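Local coordinates for PrgB (Enterococcus faecalis, PDB 6EVU), which promotes cell aggregation, biofilm formation and plasmid conjugation by binding and compacting DNA, this chain being its adhesin domain, at residues H210-K224 against V273-T287. Sequence-based numbering, arbitrary orientation.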
loop_
_atom_site.group_PDB
_atom_site.type_symbol
_atom_site.label_atom_id
_atom_site.label_comp_id
_atom_site.label_asym_id
_atom_site.label_seq_id
_atom_site.Cartn_x
_atom_site.Cartn_y
_atom_site.Cartn_z
ATOM N N HIS A 210 -15.604 0.531 4.998
ATOM C CA HIS A 210 -14.529 1.223 4.291
ATOM C C HIS A 210 -13.793 0.226 3.418
ATOM O O HIS A 210 -13.858 -0.984 3.647
ATOM C CB HIS A 210 -13.552 1.923 5.265
ATOM C CG HIS A 210 -12.549 1.019 5.910
ATOM N ND1 HIS A 210 -12.797 0.348 7.089
ATOM C CD2 HIS A 210 -11.277 0.714 5.564
ATOM C CE1 HIS A 210 -11.727 -0.358 7.420
ATOM N NE2 HIS A 210 -10.791 -0.156 6.510
ATOM N N ALA A 211 -13.029 0.741 2.454
ATOM C CA ALA A 211 -12.209 -0.141 1.624
ATOM C C ALA A 211 -10.810 0.438 1.472
ATOM O O ALA A 211 -10.658 1.655 1.371
ATOM C CB ALA A 211 -12.787 -0.341 0.225
ATOM N N GLU A 212 -9.816 -0.451 1.473
ATOM C CA GLU A 212 -8.459 -0.123 1.020
ATOM C C GLU A 212 -8.423 -0.180 -0.508
ATOM O O GLU A 212 -9.066 -1.055 -1.122
ATOM C CB GLU A 212 -7.418 -1.063 1.644
ATOM C CG GLU A 212 -7.582 -1.138 3.136
ATOM C CD GLU A 212 -6.383 -1.674 3.875
ATOM O OE1 GLU A 212 -5.446 -2.189 3.228
ATOM O OE2 GLU A 212 -6.408 -1.640 5.128
ATOM N N PHE A 213 -7.738 0.798 -1.122
ATOM C CA PHE A 213 -7.703 0.960 -2.583
ATOM C C PHE A 213 -6.305 1.320 -3.060
ATOM O O PHE A 213 -5.425 1.691 -2.266
ATOM C CB PHE A 213 -8.676 2.069 -3.062
ATOM C CG PHE A 213 -8.312 3.472 -2.566
ATOM C CD1 PHE A 213 -7.453 4.287 -3.294
ATOM C CD2 PHE A 213 -8.887 3.964 -1.394
ATOM C CE1 PHE A 213 -7.134 5.554 -2.866
ATOM C CE2 PHE A 213 -8.597 5.257 -0.956
ATOM C CZ PHE A 213 -7.719 6.051 -1.673
ATOM N N VAL A 214 -6.116 1.222 -4.383
ATOM C CA VAL A 214 -5.051 1.890 -5.105
ATOM C C VAL A 214 -5.661 2.763 -6.192
ATOM O O VAL A 214 -6.796 2.551 -6.612
ATOM C CB VAL A 214 -4.067 0.871 -5.700
ATOM C CG1 VAL A 214 -3.341 0.177 -4.565
ATOM C CG2 VAL A 214 -4.819 -0.198 -6.642
ATOM N N SER A 215 -4.915 3.785 -6.620
ATOM C CA SER A 215 -5.442 4.745 -7.594
ATOM C C SER A 215 -4.279 5.541 -8.175
ATOM O O SER A 215 -3.127 5.395 -7.739
ATOM C CB SER A 215 -6.464 5.685 -6.947
ATOM O OG SER A 215 -5.769 6.488 -6.006
ATOM N N ASP A 216 -4.609 6.444 -9.117
ATOM C CA ASP A 216 -3.675 7.445 -9.627
ATOM C C ASP A 216 -2.352 6.807 -10.054
ATOM O O ASP A 216 -1.255 7.245 -9.697
ATOM C CB ASP A 216 -3.458 8.550 -8.608
ATOM C CG ASP A 216 -4.763 9.151 -8.157
ATOM O OD1 ASP A 216 -5.438 9.734 -9.018
ATOM O OD2 ASP A 216 -5.127 8.977 -6.970
ATOM N N PHE A 217 -2.477 5.789 -10.894
ATOM C CA PHE A 217 -1.272 5.162 -11.407
ATOM C C PHE A 217 -0.512 6.197 -12.226
ATOM O O PHE A 217 -1.112 6.944 -13.000
ATOM C CB PHE A 217 -1.647 3.906 -12.200
ATOM C CG PHE A 217 -1.939 2.745 -11.279
ATOM C CD1 PHE A 217 -3.166 2.643 -10.631
ATOM C CD2 PHE A 217 -0.913 1.879 -10.909
ATOM C CE1 PHE A 217 -3.391 1.626 -9.683
ATOM C CE2 PHE A 217 -1.122 0.823 -9.977
ATOM C CZ PHE A 217 -2.363 0.693 -9.376
ATOM N N GLY A 218 0.780 6.351 -11.938
ATOM C CA GLY A 218 1.562 7.405 -12.542
ATOM C C GLY A 218 1.844 7.135 -14.009
ATOM O O GLY A 218 1.387 6.155 -14.626
ATOM N N ALA A 219 2.597 8.065 -14.590
ATOM C CA ALA A 219 2.959 7.934 -16.007
ATOM C C ALA A 219 3.574 6.562 -16.234
ATOM O O ALA A 219 4.275 6.069 -15.364
ATOM C CB ALA A 219 3.956 9.027 -16.404
ATOM N N ASN A 220 3.262 5.926 -17.374
ATOM C CA ASN A 220 3.844 4.614 -17.706
ATOM C C ASN A 220 3.473 3.495 -16.726
ATOM O O ASN A 220 4.045 2.393 -16.827
ATOM C CB ASN A 220 5.377 4.689 -17.790
ATOM C CG ASN A 220 5.860 5.946 -18.507
ATOM O OD1 ASN A 220 5.458 6.224 -19.620
ATOM N ND2 ASN A 220 6.682 6.734 -17.826
ATOM N N ASN A 221 2.527 3.721 -15.803
ATOM C CA ASN A 221 2.019 2.664 -14.921
ATOM C C ASN A 221 0.559 2.337 -15.235
ATOM O O ASN A 221 -0.214 3.198 -15.645
ATOM C CB ASN A 221 2.089 3.049 -13.425
ATOM C CG ASN A 221 3.520 3.088 -12.853
ATOM O OD1 ASN A 221 3.856 2.294 -11.959
ATOM N ND2 ASN A 221 4.347 4.008 -13.335
ATOM N N ALA A 222 0.159 1.091 -15.008
ATOM C CA ALA A 222 -1.254 0.754 -15.164
ATOM C C ALA A 222 -1.662 -0.364 -14.213
ATOM O O ALA A 222 -0.877 -1.279 -13.922
ATOM C CB ALA A 222 -1.591 0.362 -16.605
ATOM N N PHE A 223 -2.919 -0.293 -13.758
ATOM C CA PHE A 223 -3.536 -1.366 -12.992
ATOM C C PHE A 223 -4.103 -2.436 -13.935
ATOM O O PHE A 223 -4.684 -2.131 -14.982
ATOM C CB PHE A 223 -4.637 -0.807 -12.097
ATOM C CG PHE A 223 -5.395 -1.860 -11.307
ATOM C CD1 PHE A 223 -6.407 -2.623 -11.910
ATOM C CD2 PHE A 223 -5.139 -2.059 -9.971
ATOM C CE1 PHE A 223 -7.113 -3.566 -11.174
ATOM C CE2 PHE A 223 -5.836 -3.005 -9.236
ATOM C CZ PHE A 223 -6.824 -3.768 -9.846
ATOM N N LYS A 224 -3.965 -3.697 -13.543
ATOM C CA LYS A 224 -4.507 -4.816 -14.309
ATOM C C LYS A 224 -5.314 -5.731 -13.393
ATOM O O LYS A 224 -4.846 -6.084 -12.309
ATOM C CB LYS A 224 -3.369 -5.596 -14.983
ATOM C CG LYS A 224 -2.727 -4.869 -16.159
ATOM C CD LYS A 224 -3.729 -4.745 -17.321
ATOM C CE LYS A 224 -3.063 -4.490 -18.646
ATOM N NZ LYS A 224 -4.071 -4.561 -19.734
ATOM N N VAL A 273 -2.691 -6.345 -10.231
ATOM C CA VAL A 273 -1.306 -6.281 -10.673
ATOM C C VAL A 273 -1.010 -4.876 -11.184
ATOM O O VAL A 273 -1.824 -4.300 -11.918
ATOM C CB VAL A 273 -1.024 -7.329 -11.758
ATOM C CG1 VAL A 273 0.409 -7.233 -12.203
ATOM C CG2 VAL A 273 -1.366 -8.717 -11.191
ATOM N N GLY A 274 0.115 -4.314 -10.749
ATOM C CA GLY A 274 0.653 -3.093 -11.321
ATOM C C GLY A 274 1.712 -3.403 -12.367
ATOM O O GLY A 274 2.567 -4.278 -12.167
ATOM N N LEU A 275 1.610 -2.718 -13.507
ATOM C CA LEU A 275 2.546 -2.869 -14.625
ATOM C C LEU A 275 3.156 -1.508 -14.919
ATOM O O LEU A 275 2.431 -0.506 -14.989
ATOM C CB LEU A 275 1.868 -3.450 -15.897
ATOM C CG LEU A 275 1.679 -4.967 -15.744
ATOM C CD1 LEU A 275 0.636 -5.563 -16.697
ATOM C CD2 LEU A 275 3.009 -5.668 -15.865
ATOM N N ALA A 276 4.482 -1.449 -15.038
ATOM C CA ALA A 276 5.158 -0.173 -15.265
ATOM C C ALA A 276 6.160 -0.308 -16.414
ATOM O O ALA A 276 7.134 -1.058 -16.307
ATOM C CB ALA A 276 5.864 0.335 -14.003
ATOM N N ASN A 277 5.939 0.443 -17.504
ATOM C CA ASN A 277 6.959 0.591 -18.544
ATOM C C ASN A 277 7.890 1.762 -18.238
ATOM O O ASN A 277 8.303 2.488 -19.131
ATOM C CB ASN A 277 6.305 0.756 -19.926
ATOM C CG ASN A 277 5.416 -0.424 -20.306
ATOM O OD1 ASN A 277 5.914 -1.507 -20.636
ATOM N ND2 ASN A 277 4.099 -0.218 -20.274
ATOM N N GLY A 278 8.166 2.002 -16.965
ATOM C CA GLY A 278 8.929 3.158 -16.524
ATOM C C GLY A 278 9.046 3.057 -15.009
ATOM O O GLY A 278 8.783 2.001 -14.440
ATOM N N ARG A 279 9.452 4.159 -14.363
ATOM C CA ARG A 279 9.508 4.232 -12.907
ATOM C C ARG A 279 8.149 3.912 -12.282
ATOM O O ARG A 279 7.106 4.435 -12.716
ATOM C CB ARG A 279 9.969 5.651 -12.499
ATOM C CG ARG A 279 10.334 5.762 -10.979
ATOM C CD ARG A 279 10.893 7.164 -10.647
ATOM N NE ARG A 279 12.162 7.444 -11.329
ATOM C CZ ARG A 279 12.456 8.547 -11.988
ATOM N NH1 ARG A 279 11.561 9.537 -12.129
ATOM N NH2 ARG A 279 13.659 8.654 -12.532
ATOM N N ILE A 280 8.163 3.056 -11.269
ATOM C CA ILE A 280 6.954 2.701 -10.523
ATOM C C ILE A 280 6.426 3.899 -9.755
ATOM O O ILE A 280 7.154 4.528 -8.978
ATOM C CB ILE A 280 7.251 1.560 -9.541
ATOM C CG1 ILE A 280 7.530 0.276 -10.341
ATOM C CG2 ILE A 280 6.087 1.377 -8.548
ATOM C CD1 ILE A 280 7.901 -0.895 -9.420
ATOM N N SER A 281 5.139 4.155 -9.876
ATOM C CA SER A 281 4.543 5.257 -9.096
ATOM C C SER A 281 3.034 5.094 -9.101
ATOM O O SER A 281 2.456 4.853 -10.159
ATOM C CB SER A 281 4.911 6.591 -9.700
ATOM O OG SER A 281 4.450 7.664 -8.865
ATOM N N PHE A 282 2.405 5.169 -7.939
ATOM C CA PHE A 282 0.962 4.943 -7.846
ATOM C C PHE A 282 0.541 5.441 -6.472
ATOM O O PHE A 282 1.394 5.805 -5.645
ATOM C CB PHE A 282 0.604 3.462 -8.031
ATOM C CG PHE A 282 1.212 2.579 -6.971
ATOM C CD1 PHE A 282 2.519 2.146 -7.063
ATOM C CD2 PHE A 282 0.442 2.217 -5.847
ATOM C CE1 PHE A 282 3.103 1.391 -6.053
ATOM C CE2 PHE A 282 0.992 1.445 -4.822
ATOM C CZ PHE A 282 2.335 1.037 -4.917
ATOM N N SER A 283 -0.786 5.481 -6.223
ATOM C CA SER A 283 -1.238 5.833 -4.866
ATOM C C SER A 283 -2.003 4.705 -4.185
ATOM O O SER A 283 -2.632 3.851 -4.839
ATOM C CB SER A 283 -2.109 7.105 -4.887
ATOM O OG SER A 283 -1.308 8.160 -5.344
ATOM N N PHE A 284 -1.973 4.695 -2.850
ATOM C CA PHE A 284 -2.758 3.701 -2.113
ATOM C C PHE A 284 -3.484 4.408 -0.978
ATOM O O PHE A 284 -3.047 5.453 -0.507
ATOM C CB PHE A 284 -1.888 2.508 -1.601
ATOM C CG PHE A 284 -0.763 2.935 -0.654
ATOM C CD1 PHE A 284 -0.975 2.996 0.702
ATOM C CD2 PHE A 284 0.486 3.263 -1.168
ATOM C CE1 PHE A 284 0.058 3.380 1.573
ATOM C CE2 PHE A 284 1.552 3.643 -0.284
ATOM C CZ PHE A 284 1.293 3.710 1.080
ATOM N N GLY A 285 -4.549 3.817 -0.462
ATOM C CA GLY A 285 -5.251 4.520 0.585
ATOM C C GLY A 285 -6.445 3.772 1.117
ATOM O O GLY A 285 -6.542 2.536 1.013
ATOM N N MET A 286 -7.265 4.525 1.826
ATOM C CA MET A 286 -8.482 4.001 2.426
ATOM C C MET A 286 -9.616 4.977 2.156
ATOM O O MET A 286 -9.446 6.182 2.350
ATOM C CB MET A 286 -8.323 3.789 3.938
ATOM C CG MET A 286 -6.987 3.132 4.307
ATOM S SD MET A 286 -6.787 3.091 6.136
ATOM C CE MET A 286 -7.969 1.780 6.576
ATOM N N THR A 287 -10.786 4.447 1.758
ATOM C CA THR A 287 -11.947 5.285 1.481
ATOM C C THR A 287 -13.189 4.795 2.233
ATOM O O THR A 287 -13.464 3.592 2.306
ATOM C CB THR A 287 -12.242 5.360 -0.020
ATOM O OG1 THR A 287 -13.248 6.351 -0.202
ATOM C CG2 THR A 287 -12.724 3.989 -0.577
HETATM O O HOH W 1 -0.053 8.654 -7.693
HETATM O O HOH W 2 7.160 6.287 -14.810
#
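Two antiparallel ladders join residues 210-224 to 273-287 in the antigen I/II-type adhesin domain. Strand 211-215 pairs with 280-287 at the large sheet, as where Gly285 N donates to Phe213 O at 2.9 Å. Strand 221-224 pairs with 273-276 in a small three-stranded sheet. The register slips by one residue between them, where the type II turn Gly218 to Asn221 lies.

Asn221 links the turn to the facing segment through its side-chain amide. Its CG stands beside the backbone N (chi1 -71°), which brings the amide to the 279-281 backbone. Asn221 ND2 donates to Arg279 O at 2.9 Å and to Ala219 O, both in the amide plane. Asn221 OD1 accepts from Ser281 N at 3.1 Å, with the donor well above the carbonyl plane, and also bonds Tyr195 OH. Water 2 donates to the same two carbonyls, Ala219 O and Arg279 O.

The Phe213 ring folds across the strand over Gly285, whose CA lies 3.9 Å from the ring centroid in a CH-pi contact. Just beyond this ladder, Phe282 CB sits over one face of Phe217, 3.6 Å from Phe217 CD2; Phe223 CB takes the opposite face. Met286 CE lies 3.4 Å from His210 NE2.

The Asn221 amide, gripped through both its ends, thus ties the 218-221 turn to the backbone of Arg279 and Ser281.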